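Local coordinates for competence/damage-inducible protein CinA (Agrobacterium tumefaciens, PDB 2A9S) that is of unknown function but belongs to the CinA competence/damage-inducible family, in which some relatives deamidate nicotinamide mononucleotide, at residues Asp9-Ala14 and Val155-Glu160; Ser33-Ile39 and Val104-Gly108. All blocks are in the same frame, centred on the assembly; numbering follows the deposited sequence.

The two contacts lie in one alpha/beta unit, with centres about 13 Å apart. Contact 1 pairs the first and last helices of the chain, and contact 2, nested in sequence inside the loop that contact 1 closes, packs the loop and helix start at 33-39 against the central strand 104-108. They meet directly through helix 155-160: Ala-158 CB lies 3.5 Å from Ile-39 CD1, and Val-155 CG2 lies 3.8 Å from Leu-38 CB. The two contacts thus share an apolar junction at the helix start of contact 2. The water-bridged polar end of contact 2, with Lys-65 beside Ser-33, is consistent with the active-site region of NMN-deamidase relatives.

Contact 1: residues Asp9-Ala14 and Val155-Glu160; sequences DIEELA and VRTALE
The helix segments 9-14 and 155-160 run side by side in nearly the same direction, their axes 25° apart and 9.5 Å away at closest approach, with Ile-10 level with Arg-156 and Leu-13 with Leu-159. They belong to the first and last helices of an alpha/beta fold with a mixed sheet, and Ala-158 and Thr-157 of the latter rest on Leu-126 of strand 123-130.

A side-on salt bridge closes the partly exposed edge. Arg-156 NE donates to Asp-9 OD2 at 2.6 Å, and Arg-156 NH2 reaches Asp-9 OD1 at 2.9 Å with a nearly straight bond (171°). Each oxygen uses its syn lone pair, and the carboxylate and guanidinium planes are only 20° apart, so the fork fixes the rotation of both groups. The arginine chain runs out extended and then bends at chi3, which turns the guanidinium to Asp-9 while Ile-10 CD1 covers one of its faces.

Inside this polar edge the contact is aliphatic. Ile-10 CG2 touches Val-155 CG1 at 3.7 Å, the two side chains crossing at about a right angle. Leu-159 CD1 reaches the backbone of the first helix, 3.7 Å from Ile-10 O and 4.1 Å from Ala-14 CB. Leu-13 meets Leu-159 CB to CB at 3.9 Å, while its CD1 methyl lies 4.0 Å from CG of Glu-160.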
loop_
_atom_site.group_PDB
_atom_site.type_symbol
_atom_site.label_atom_id
_atom_site.label_comp_id
_atom_site.label_asym_id
_atom_site.label_seq_id
_atom_site.Cartn_x
_atom_site.Cartn_y
_atom_site.Cartn_z
ATOM N N ASP A 9 5.769 -8.433 17.374
ATOM C CA ASP A 9 4.876 -9.521 17.087
ATOM C C ASP A 9 4.304 -9.448 15.650
ATOM O O ASP A 9 4.134 -10.496 15.020
ATOM C CB ASP A 9 3.808 -9.696 18.174
ATOM C CG ASP A 9 2.655 -8.721 18.040
ATOM O OD1 ASP A 9 2.875 -7.479 18.040
ATOM O OD2 ASP A 9 1.513 -9.217 17.957
ATOM N N ILE A 10 4.042 -8.226 15.146
ATOM C CA ILE A 10 3.601 -8.023 13.754
ATOM C C ILE A 10 4.690 -8.445 12.773
ATOM O O ILE A 10 4.417 -9.208 11.821
ATOM C CB ILE A 10 3.147 -6.580 13.489
ATOM C CG1 ILE A 10 1.824 -6.294 14.260
ATOM C CG2 ILE A 10 3.042 -6.298 11.971
ATOM C CD1 ILE A 10 1.354 -4.820 14.156
ATOM N N GLU A 11 5.924 -7.988 13.022
ATOM C CA GLU A 11 7.065 -8.462 12.253
ATOM C C GLU A 11 7.230 -10.005 12.296
ATOM O O GLU A 11 7.470 -10.637 11.237
ATOM C CB GLU A 11 8.328 -7.788 12.722
ATOM C CG GLU A 11 9.463 -8.036 11.811
ATOM C CD GLU A 11 10.759 -7.595 12.420
ATOM O OE1 GLU A 11 10.742 -6.578 13.163
ATOM O OE2 GLU A 11 11.785 -8.265 12.152
ATOM N N GLU A 12 7.066 -10.602 13.487
ATOM C CA GLU A 12 7.061 -12.084 13.644
ATOM C C GLU A 12 6.007 -12.729 12.738
ATOM O O GLU A 12 6.284 -13.735 12.039
ATOM C CB GLU A 12 6.811 -12.491 15.123
ATOM C CG GLU A 12 7.029 -13.990 15.450
ATOM C CD GLU A 12 6.728 -14.449 16.928
ATOM O OE1 GLU A 12 5.851 -13.865 17.661
ATOM O OE2 GLU A 12 7.364 -15.464 17.351
ATOM N N LEU A 13 4.795 -12.160 12.735
ATOM C CA LEU A 13 3.710 -12.733 11.925
ATOM C C LEU A 13 4.034 -12.629 10.419
ATOM O O LEU A 13 3.851 -13.604 9.676
ATOM C CB LEU A 13 2.347 -12.095 12.252
ATOM C CG LEU A 13 1.691 -12.392 13.620
ATOM C CD1 LEU A 13 0.628 -11.304 13.869
ATOM C CD2 LEU A 13 1.078 -13.782 13.673
ATOM N N ALA A 14 4.509 -11.458 9.986
ATOM C CA ALA A 14 4.907 -11.254 8.598
ATOM C C ALA A 14 6.003 -12.260 8.214
ATOM O O ALA A 14 5.955 -12.899 7.140
ATOM C CB ALA A 14 5.364 -9.787 8.381
ATOM N N VAL A 155 -3.495 -4.534 11.161
ATOM C CA VAL A 155 -2.386 -5.247 10.491
ATOM C C VAL A 155 -2.178 -6.600 11.164
ATOM O O VAL A 155 -2.143 -7.639 10.485
ATOM C CB VAL A 155 -1.053 -4.415 10.450
ATOM C CG1 VAL A 155 0.101 -5.296 9.967
ATOM C CG2 VAL A 155 -1.187 -3.126 9.555
ATOM N N ARG A 156 -2.088 -6.591 12.503
ATOM C CA ARG A 156 -1.936 -7.834 13.253
ATOM C C ARG A 156 -3.033 -8.867 12.888
ATOM O O ARG A 156 -2.754 -10.019 12.484
ATOM C CB ARG A 156 -1.948 -7.548 14.758
ATOM C CG ARG A 156 -1.825 -8.874 15.579
ATOM C CD ARG A 156 -1.809 -8.616 17.072
ATOM N NE ARG A 156 -0.650 -7.826 17.451
ATOM C CZ ARG A 156 -0.714 -6.561 17.859
ATOM N NH1 ARG A 156 -1.905 -5.971 17.982
ATOM N NH2 ARG A 156 0.403 -5.890 18.166
ATOM N N THR A 157 -4.291 -8.470 13.014
ATOM C CA THR A 157 -5.382 -9.413 12.742
ATOM C C THR A 157 -5.345 -9.909 11.290
ATOM O O THR A 157 -5.587 -11.090 11.044
ATOM C CB THR A 157 -6.746 -8.777 13.062
ATOM O OG1 THR A 157 -6.723 -8.255 14.407
ATOM C CG2 THR A 157 -7.885 -9.804 12.892
ATOM N N ALA A 158 -5.060 -9.004 10.344
ATOM C CA ALA A 158 -4.954 -9.333 8.915
ATOM C C ALA A 158 -3.921 -10.454 8.698
ATOM O O ALA A 158 -4.177 -11.448 7.977
ATOM C CB ALA A 158 -4.562 -8.087 8.147
ATOM N N LEU A 159 -2.769 -10.310 9.354
ATOM C CA LEU A 159 -1.688 -11.300 9.222
ATOM C C LEU A 159 -2.066 -12.636 9.865
ATOM O O LEU A 159 -1.827 -13.694 9.267
ATOM C CB LEU A 159 -0.365 -10.740 9.770
ATOM C CG LEU A 159 0.136 -9.456 9.044
ATOM C CD1 LEU A 159 1.482 -9.070 9.627
ATOM C CD2 LEU A 159 0.229 -9.585 7.497
ATOM N N GLU A 160 -2.701 -12.579 11.037
ATOM C CA GLU A 160 -3.256 -13.772 11.705
ATOM C C GLU A 160 -4.198 -14.549 10.793
ATOM O O GLU A 160 -4.104 -15.786 10.679
ATOM C CB GLU A 160 -3.974 -13.375 13.004
ATOM C CG GLU A 160 -2.985 -12.910 14.080
ATOM C CD GLU A 160 -3.684 -12.290 15.295
ATOM O OE1 GLU A 160 -4.912 -12.019 15.226
ATOM O OE2 GLU A 160 -3.001 -12.082 16.322
#

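Contact 2: residues Ser33-Ile39 and Val104-Gly108; sequences SCTGGLI and VAVTG
Val-106 is the hub of the packing between segment 33-39 and strand 104-108. With chi1 at -57° its CG1 stands anti to the carbonyl carbon and meets Ile-39 CD1 tip to tip at 3.7 Å, while CG2 lies 3.4 Å from Thr-35 OG1, a hydroxyl that is hydrogen-bonded to Glu-32. On the backbone, Ser-33 N donates to Val-106 O (3.1 Å), a somewhat bent bond of 144°. Cys-34 SG rests close to Gly-108 N, at 3.4 Å.

Packing is looser between Ile-39 CG2 and Val-104 CG1, 4.4 Å apart, and Ser-33 OG stands 4.1 Å from Thr-107 OG1. Water 1 bridges these two hydroxyls: it donates to Thr-107 OG1 and is hydrogen-bonded to Ser-33 OG, each at 2.6 Å, and also donates to Gly-108 O at a longer 3.3 Å. Ser-33 OG is hydrogen-bonded to Lys-65 NZ as well, and Thr-107 OG1 to Ala-81 O.

Two overlapping turns, type I from Ser-33 and type I' from Thr-35, carry the chain to the N-cap Gly-37, with positive phi at Gly-36 and Gly-37. This glycine-rich connection follows strand 28-32 at the C-terminal ends of parallel strands 28-32 and 102-108 and leads into helix 38-43, probably the active-site region, as in NMN-deamidase relatives.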
loop_
_atom_site.group_PDB
_atom_site.type_symbol
_atom_site.label_atom_id
_atom_site.label_comp_id
_atom_site.label_asym_id
_atom_site.label_seq_id
_atom_site.Cartn_x
_atom_site.Cartn_y
_atom_site.Cartn_z
ATOM N N SER A 33 -8.174 -0.406 2.991
ATOM C CA SER A 33 -8.803 0.877 3.113
ATOM C C SER A 33 -8.098 1.562 4.323
ATOM O O SER A 33 -7.078 2.308 4.143
ATOM C CB SER A 33 -10.320 0.654 3.212
ATOM O OG SER A 33 -11.078 1.858 3.107
ATOM N N CYS A 34 -8.556 1.214 5.524
ATOM C CA CYS A 34 -8.161 1.904 6.751
ATOM C C CYS A 34 -6.678 1.812 7.129
ATOM O O CYS A 34 -6.183 2.742 7.754
ATOM C CB CYS A 34 -9.027 1.446 7.918
ATOM S SG CYS A 34 -8.965 -0.320 8.193
ATOM N N THR A 35 -5.988 0.722 6.747
ATOM C CA THR A 35 -4.536 0.553 7.062
ATOM C C THR A 35 -3.627 1.265 6.066
ATOM O O THR A 35 -2.421 1.378 6.281
ATOM C CB THR A 35 -4.103 -0.935 7.079
ATOM O OG1 THR A 35 -4.589 -1.590 5.887
ATOM C CG2 THR A 35 -4.640 -1.654 8.339
ATOM N N GLY A 36 -4.208 1.728 4.970
ATOM C CA GLY A 36 -3.518 2.636 4.020
ATOM C C GLY A 36 -2.229 2.119 3.362
ATOM O O GLY A 36 -1.418 2.919 2.870
ATOM N N GLY A 37 -2.041 0.799 3.337
ATOM C CA GLY A 37 -0.837 0.208 2.751
ATOM C C GLY A 37 0.077 -0.470 3.770
ATOM O O GLY A 37 1.056 -1.108 3.374
ATOM N N LEU A 38 -0.208 -0.310 5.070
ATOM C CA LEU A 38 0.647 -0.881 6.119
ATOM C C LEU A 38 0.628 -2.405 6.166
ATOM O O LEU A 38 1.558 -2.985 6.711
ATOM C CB LEU A 38 0.301 -0.341 7.507
ATOM C CG LEU A 38 0.465 1.170 7.670
ATOM C CD1 LEU A 38 0.084 1.611 9.112
ATOM C CD2 LEU A 38 1.911 1.571 7.308
ATOM N N ILE A 39 -0.412 -3.047 5.610
ATOM C CA ILE A 39 -0.387 -4.519 5.608
ATOM C C ILE A 39 0.681 -4.998 4.612
ATOM O O ILE A 39 1.556 -5.816 4.976
ATOM C CB ILE A 39 -1.770 -5.173 5.290
ATOM C CG1 ILE A 39 -2.837 -4.756 6.321
ATOM C CG2 ILE A 39 -1.597 -6.721 5.245
ATOM C CD1 ILE A 39 -4.193 -5.305 6.004
ATOM N N VAL A 104 -6.173 -10.685 1.263
ATOM C CA VAL A 104 -6.748 -10.190 2.512
ATOM C C VAL A 104 -7.218 -8.762 2.256
ATOM O O VAL A 104 -6.486 -7.968 1.642
ATOM C CB VAL A 104 -5.734 -10.258 3.710
ATOM C CG1 VAL A 104 -4.420 -9.491 3.397
ATOM C CG2 VAL A 104 -6.436 -9.823 5.063
ATOM N N ALA A 105 -8.415 -8.445 2.764
ATOM C CA ALA A 105 -9.047 -7.142 2.573
ATOM C C ALA A 105 -9.483 -6.573 3.922
ATOM O O ALA A 105 -9.993 -7.318 4.758
ATOM C CB ALA A 105 -10.275 -7.286 1.658
ATOM N N VAL A 106 -9.282 -5.278 4.125
ATOM C CA VAL A 106 -9.706 -4.637 5.386
ATOM C C VAL A 106 -10.422 -3.332 5.087
ATOM O O VAL A 106 -9.990 -2.559 4.191
ATOM C CB VAL A 106 -8.519 -4.415 6.397
ATOM C CG1 VAL A 106 -7.821 -5.743 6.718
ATOM C CG2 VAL A 106 -7.498 -3.369 5.892
ATOM N N THR A 107 -11.523 -3.083 5.815
ATOM C CA THR A 107 -12.231 -1.825 5.694
ATOM C C THR A 107 -12.725 -1.452 7.099
ATOM O O THR A 107 -13.375 -2.283 7.771
ATOM C CB THR A 107 -13.420 -1.861 4.674
ATOM O OG1 THR A 107 -14.057 -0.575 4.660
ATOM C CG2 THR A 107 -14.446 -2.936 4.994
ATOM N N GLY A 108 -12.335 -0.268 7.567
ATOM C CA GLY A 108 -12.708 0.109 8.942
ATOM C C GLY A 108 -12.604 1.588 9.218
ATOM O O GLY A 108 -12.354 2.384 8.289
HETATM O O HOH W 1 -12.743 1.656 5.128
#